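PDB 6NYR: Crov588 from Cafeteriavirus, which is of unknown function but folds as a circular leucine-rich-repeat solenoid built from FNIP repeats, a scaffold that may serve to bind other molecules. Local coordinates for residues Asn307-Leu319 / Ile332-Leu344. Sequence-based numbering, arbitrary orientation.
Sequences NQIITENVLPNSL and ITENVLPNSLTHL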
loop_
_atom_site.group_PDB
_atom_site.type_symbol
_atom_site.label_atom_id
_atom_site.label_comp_id
_atom_site.label_asym_id
_atom_site.label_seq_id
_atom_site.Cartn_x
_atom_site.Cartn_y
_atom_site.Cartn_z
ATOM N N ASN A 307 14.762 -20.556 -17.362
ATOM C CA ASN A 307 14.138 -20.934 -18.623
ATOM C C ASN A 307 14.542 -22.348 -19.021
ATOM O O ASN A 307 14.882 -22.602 -20.180
ATOM C CB ASN A 307 14.515 -19.941 -19.727
ATOM C CG ASN A 307 13.661 -20.102 -20.977
ATOM O OD1 ASN A 307 12.603 -20.727 -20.942
ATOM N ND2 ASN A 307 14.118 -19.527 -22.086
ATOM N N GLN A 308 14.504 -23.274 -18.069
ATOM C CA GLN A 308 14.802 -24.677 -18.322
ATOM C C GLN A 308 13.508 -25.478 -18.327
ATOM O O GLN A 308 12.582 -25.191 -17.557
ATOM C CB GLN A 308 15.777 -25.229 -17.284
ATOM C CG GLN A 308 17.112 -24.500 -17.282
ATOM C CD GLN A 308 17.853 -24.635 -18.604
ATOM O OE1 GLN A 308 18.060 -25.742 -19.108
ATOM N NE2 GLN A 308 18.240 -23.504 -19.181
ATOM N N ILE A 309 13.447 -26.470 -19.217
ATOM C CA ILE A 309 12.225 -27.234 -19.402
ATOM C C ILE A 309 11.903 -28.028 -18.136
ATOM O O ILE A 309 12.794 -28.488 -17.411
ATOM C CB ILE A 309 12.369 -28.149 -20.629
ATOM C CG1 ILE A 309 11.020 -28.765 -21.002
ATOM C CG2 ILE A 309 13.410 -29.234 -20.369
ATOM C CD1 ILE A 309 10.919 -29.162 -22.465
ATOM N N ILE A 310 10.607 -28.177 -17.870
ATOM C CA ILE A 310 10.102 -28.943 -16.735
ATOM C C ILE A 310 9.321 -30.121 -17.296
ATOM O O ILE A 310 8.301 -29.930 -17.970
ATOM C CB ILE A 310 9.213 -28.085 -15.820
ATOM C CG1 ILE A 310 9.925 -26.774 -15.495
ATOM C CG2 ILE A 310 8.856 -28.839 -14.548
ATOM C CD1 ILE A 310 9.124 -25.837 -14.626
ATOM N N THR A 311 9.793 -31.332 -17.017
ATOM C CA THR A 311 9.184 -32.533 -17.565
ATOM C C THR A 311 8.337 -33.224 -16.495
ATOM O O THR A 311 8.100 -32.683 -15.408
ATOM C CB THR A 311 10.257 -33.474 -18.120
ATOM O OG1 THR A 311 11.182 -33.826 -17.084
ATOM C CG2 THR A 311 11.007 -32.805 -19.261
ATOM N N GLU A 312 7.885 -34.439 -16.800
ATOM C CA GLU A 312 6.995 -35.159 -15.903
ATOM C C GLU A 312 7.666 -35.456 -14.568
ATOM O O GLU A 312 8.887 -35.596 -14.474
ATOM C CB GLU A 312 6.551 -36.485 -16.529
ATOM C CG GLU A 312 5.655 -36.384 -17.741
ATOM C CD GLU A 312 5.159 -37.752 -18.198
ATOM O OE1 GLU A 312 5.709 -38.774 -17.733
ATOM O OE2 GLU A 312 4.218 -37.805 -19.016
ATOM N N ASN A 313 6.837 -35.528 -13.523
ATOM C CA ASN A 313 7.273 -35.970 -12.200
ATOM C C ASN A 313 8.458 -35.149 -11.710
ATOM O O ASN A 313 9.357 -35.650 -11.029
ATOM C CB ASN A 313 7.593 -37.462 -12.228
ATOM C CG ASN A 313 6.406 -38.297 -12.688
ATOM O OD1 ASN A 313 5.298 -38.161 -12.165
ATOM N ND2 ASN A 313 6.630 -39.148 -13.682
ATOM N N VAL A 314 8.445 -33.867 -12.055
ATOM C CA VAL A 314 9.393 -32.898 -11.526
ATOM C C VAL A 314 8.733 -32.007 -10.483
ATOM O O VAL A 314 9.271 -31.801 -9.396
ATOM C CB VAL A 314 10.001 -32.053 -12.668
ATOM C CG1 VAL A 314 10.830 -30.911 -12.091
ATOM C CG2 VAL A 314 10.844 -32.916 -13.586
ATOM N N LEU A 315 7.559 -31.470 -10.803
ATOM C CA LEU A 315 6.782 -30.690 -9.847
ATOM C C LEU A 315 6.044 -31.627 -8.901
ATOM O O LEU A 315 5.343 -32.536 -9.360
ATOM C CB LEU A 315 5.794 -29.791 -10.577
ATOM C CG LEU A 315 6.421 -28.760 -11.519
ATOM C CD1 LEU A 315 5.355 -27.958 -12.239
ATOM C CD2 LEU A 315 7.347 -27.839 -10.735
ATOM N N PRO A 316 6.180 -31.448 -7.590
ATOM C CA PRO A 316 5.520 -32.363 -6.653
ATOM C C PRO A 316 4.015 -32.144 -6.622
ATOM O O PRO A 316 3.492 -31.108 -7.042
ATOM C CB PRO A 316 6.158 -32.030 -5.300
ATOM C CG PRO A 316 6.661 -30.629 -5.439
ATOM C CD PRO A 316 6.922 -30.370 -6.904
ATOM N N ASN A 317 3.313 -33.155 -6.115
ATOM C CA ASN A 317 1.859 -33.119 -6.055
ATOM C C ASN A 317 1.334 -32.260 -4.917
ATOM O O ASN A 317 0.115 -32.116 -4.782
ATOM C CB ASN A 317 1.321 -34.542 -5.925
ATOM C CG ASN A 317 1.464 -35.334 -7.210
ATOM O OD1 ASN A 317 0.867 -34.989 -8.233
ATOM N ND2 ASN A 317 2.262 -36.396 -7.167
ATOM N N SER A 318 2.217 -31.683 -4.105
ATOM C CA SER A 318 1.817 -30.729 -3.081
ATOM C C SER A 318 1.727 -29.297 -3.592
ATOM O O SER A 318 1.098 -28.461 -2.936
ATOM C CB SER A 318 2.811 -30.787 -1.916
ATOM O OG SER A 318 4.150 -30.729 -2.394
ATOM N N LEU A 319 2.310 -28.999 -4.750
ATOM C CA LEU A 319 2.445 -27.615 -5.184
ATOM C C LEU A 319 1.087 -26.991 -5.470
ATOM O O LEU A 319 0.276 -27.545 -6.219
ATOM C CB LEU A 319 3.326 -27.533 -6.428
ATOM C CG LEU A 319 3.824 -26.135 -6.801
ATOM C CD1 LEU A 319 4.854 -25.635 -5.812
ATOM C CD2 LEU A 319 4.386 -26.146 -8.219
ATOM N N ILE A 332 5.118 -26.763 -22.208
ATOM C CA ILE A 332 4.567 -27.503 -21.079
ATOM C C ILE A 332 3.580 -28.502 -21.668
ATOM O O ILE A 332 2.545 -28.106 -22.221
ATOM C CB ILE A 332 3.877 -26.589 -20.062
ATOM C CG1 ILE A 332 4.836 -25.505 -19.575
ATOM C CG2 ILE A 332 3.376 -27.392 -18.870
ATOM C CD1 ILE A 332 4.215 -24.548 -18.574
ATOM N N THR A 333 3.899 -29.787 -21.564
ATOM C CA THR A 333 3.027 -30.828 -22.078
ATOM C C THR A 333 2.168 -31.393 -20.942
ATOM O O THR A 333 1.990 -30.750 -19.899
ATOM C CB THR A 333 3.852 -31.903 -22.806
ATOM O OG1 THR A 333 4.885 -32.402 -21.947
ATOM C CG2 THR A 333 4.467 -31.331 -24.086
ATOM N N GLU A 334 1.667 -32.616 -21.118
ATOM C CA GLU A 334 0.459 -33.049 -20.420
ATOM C C GLU A 334 0.674 -33.222 -18.920
ATOM O O GLU A 334 0.042 -32.534 -18.110
ATOM C CB GLU A 334 -0.053 -34.345 -21.058
ATOM C CG GLU A 334 -0.978 -34.099 -22.241
ATOM C CD GLU A 334 -1.514 -35.372 -22.860
ATOM O OE1 GLU A 334 -1.145 -36.472 -22.394
ATOM O OE2 GLU A 334 -2.313 -35.269 -23.815
ATOM N N ASN A 335 1.532 -34.152 -18.525
ATOM C CA ASN A 335 1.602 -34.557 -17.120
ATOM C C ASN A 335 2.743 -33.860 -16.390
ATOM O O ASN A 335 3.540 -34.492 -15.694
ATOM C CB ASN A 335 1.735 -36.072 -17.030
ATOM C CG ASN A 335 0.536 -36.801 -17.625
ATOM O OD1 ASN A 335 0.651 -37.460 -18.660
ATOM N ND2 ASN A 335 -0.618 -36.680 -16.975
ATOM N N VAL A 336 2.817 -32.538 -16.524
ATOM C CA VAL A 336 3.857 -31.735 -15.896
ATOM C C VAL A 336 3.315 -30.933 -14.717
ATOM O O VAL A 336 3.876 -30.971 -13.621
ATOM C CB VAL A 336 4.530 -30.804 -16.930
ATOM C CG1 VAL A 336 5.596 -29.955 -16.255
ATOM C CG2 VAL A 336 5.113 -31.617 -18.077
ATOM N N LEU A 337 2.247 -30.170 -14.934
ATOM C CA LEU A 337 1.657 -29.374 -13.865
ATOM C C LEU A 337 0.873 -30.287 -12.932
ATOM O O LEU A 337 -0.047 -30.975 -13.391
ATOM C CB LEU A 337 0.747 -28.303 -14.443
ATOM C CG LEU A 337 1.398 -27.366 -15.465
ATOM C CD1 LEU A 337 0.370 -26.460 -16.122
ATOM C CD2 LEU A 337 2.493 -26.539 -14.815
ATOM N N PRO A 338 1.187 -30.331 -11.642
ATOM C CA PRO A 338 0.526 -31.302 -10.765
ATOM C C PRO A 338 -0.947 -30.963 -10.592
ATOM O O PRO A 338 -1.389 -29.834 -10.818
ATOM C CB PRO A 338 1.288 -31.184 -9.439
ATOM C CG PRO A 338 1.854 -29.798 -9.450
ATOM C CD PRO A 338 2.102 -29.434 -10.901
ATOM N N ASN A 339 -1.711 -31.972 -10.176
ATOM C CA ASN A 339 -3.157 -31.836 -10.036
ATOM C C ASN A 339 -3.549 -31.078 -8.775
ATOM O O ASN A 339 -4.744 -30.936 -8.496
ATOM C CB ASN A 339 -3.820 -33.210 -10.087
ATOM C CG ASN A 339 -4.287 -33.564 -11.487
ATOM O OD1 ASN A 339 -4.863 -32.728 -12.191
ATOM N ND2 ASN A 339 -4.027 -34.797 -11.904
ATOM N N SER A 340 -2.571 -30.605 -8.009
ATOM C CA SER A 340 -2.811 -29.778 -6.837
ATOM C C SER A 340 -2.760 -28.288 -7.145
ATOM O O SER A 340 -3.202 -27.483 -6.318
ATOM C CB SER A 340 -1.762 -30.109 -5.763
ATOM O OG SER A 340 -1.789 -29.185 -4.690
ATOM N N LEU A 341 -2.262 -27.909 -8.317
ATOM C CA LEU A 341 -1.962 -26.513 -8.596
ATOM C C LEU A 341 -3.238 -25.694 -8.719
ATOM O O LEU A 341 -4.120 -26.014 -9.522
ATOM C CB LEU A 341 -1.141 -26.403 -9.877
ATOM C CG LEU A 341 -0.392 -25.091 -10.110
ATOM C CD1 LEU A 341 0.735 -24.940 -9.102
ATOM C CD2 LEU A 341 0.131 -25.029 -11.540
ATOM N N THR A 342 -3.320 -24.616 -7.939
ATOM C CA THR A 342 -4.444 -23.693 -8.018
ATOM C C THR A 342 -4.076 -22.338 -8.602
ATOM O O THR A 342 -4.934 -21.678 -9.192
ATOM C CB THR A 342 -5.052 -23.450 -6.630
ATOM O OG1 THR A 342 -4.061 -22.878 -5.765
ATOM C CG2 THR A 342 -5.572 -24.744 -6.031
ATOM N N HIS A 343 -2.822 -21.914 -8.457
ATOM C CA HIS A 343 -2.392 -20.592 -8.893
ATOM C C HIS A 343 -1.204 -20.752 -9.826
ATOM O O HIS A 343 -0.182 -21.333 -9.442
ATOM C CB HIS A 343 -2.039 -19.713 -7.688
ATOM C CG HIS A 343 -3.224 -19.350 -6.845
ATOM N ND1 HIS A 343 -3.843 -20.253 -6.008
ATOM C CD2 HIS A 343 -3.916 -18.191 -6.728
ATOM C CE1 HIS A 343 -4.857 -19.663 -5.401
ATOM N NE2 HIS A 343 -4.923 -18.413 -5.820
ATOM N N LEU A 344 -1.340 -20.233 -11.045
ATOM C CA LEU A 344 -0.287 -20.288 -12.052
ATOM C C LEU A 344 -0.112 -18.896 -12.635
ATOM O O LEU A 344 -1.065 -18.320 -13.170
ATOM C CB LEU A 344 -0.626 -21.290 -13.157
ATOM C CG LEU A 344 0.372 -21.379 -14.315
ATOM C CD1 LEU A 344 1.757 -21.738 -13.800
ATOM C CD2 LEU A 344 -0.087 -22.386 -15.357
HETATM O O HOH W 1 7.049 -30.078 -20.759
HETATM O O HOH W 2 6.421 -31.887 -13.512
HETATM O O HOH W 3 4.133 -35.525 -21.284
#
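With OG of Ser340 turned anti to its own backbone N (chi1 170°), the hydroxyl meets the carbonyl of Leu319, while Val336, its CG1 likewise anti to N (chi1 179°), sets both methyls against the backbone of Ile310 and Thr311. These are successive outer coils of an FNIP leucine-rich-repeat solenoid, stacked with a 22-residue offset, alike at the turns Pro316-Leu319 and Pro338-Leu341 but different at the bends Glu312-Asn313 and Glu334-Asn335. Serine is small enough for closely spaced coils yet carries a hydroxyl: Ser340 OG donates to Leu319 O at 3.0 Å, standing above the carbonyl plane. One coil earlier, Ser318 OG bonds to Asn295 O and Leu297 O. Pro338, compact and without an N-H to satisfy, presents its ring to the preceding coil, CD lying 3.7 Å from Leu315 CB and CG 4.1 Å from Leu319 CB. Leucines fill the interior: Leu319 and Leu341 run side by side, CD2 of the former 3.9 Å from CD1 of the latter. Val336 CG1 also packs on Ile310 CG2 at 3.8 Å, crossing nearly at right angles. At the solvent-exposed edge, which suits polar residues, extended Glu312 lies alongside Asn335, CG on Asn335 O and OE2 on Asn335 CB, its carboxylate turned 74° from the amide. Between the coils, one water donates to Thr311 O and Val336 O, each at 2.7 Å, and accepts from Leu315 N at 3.0 Å.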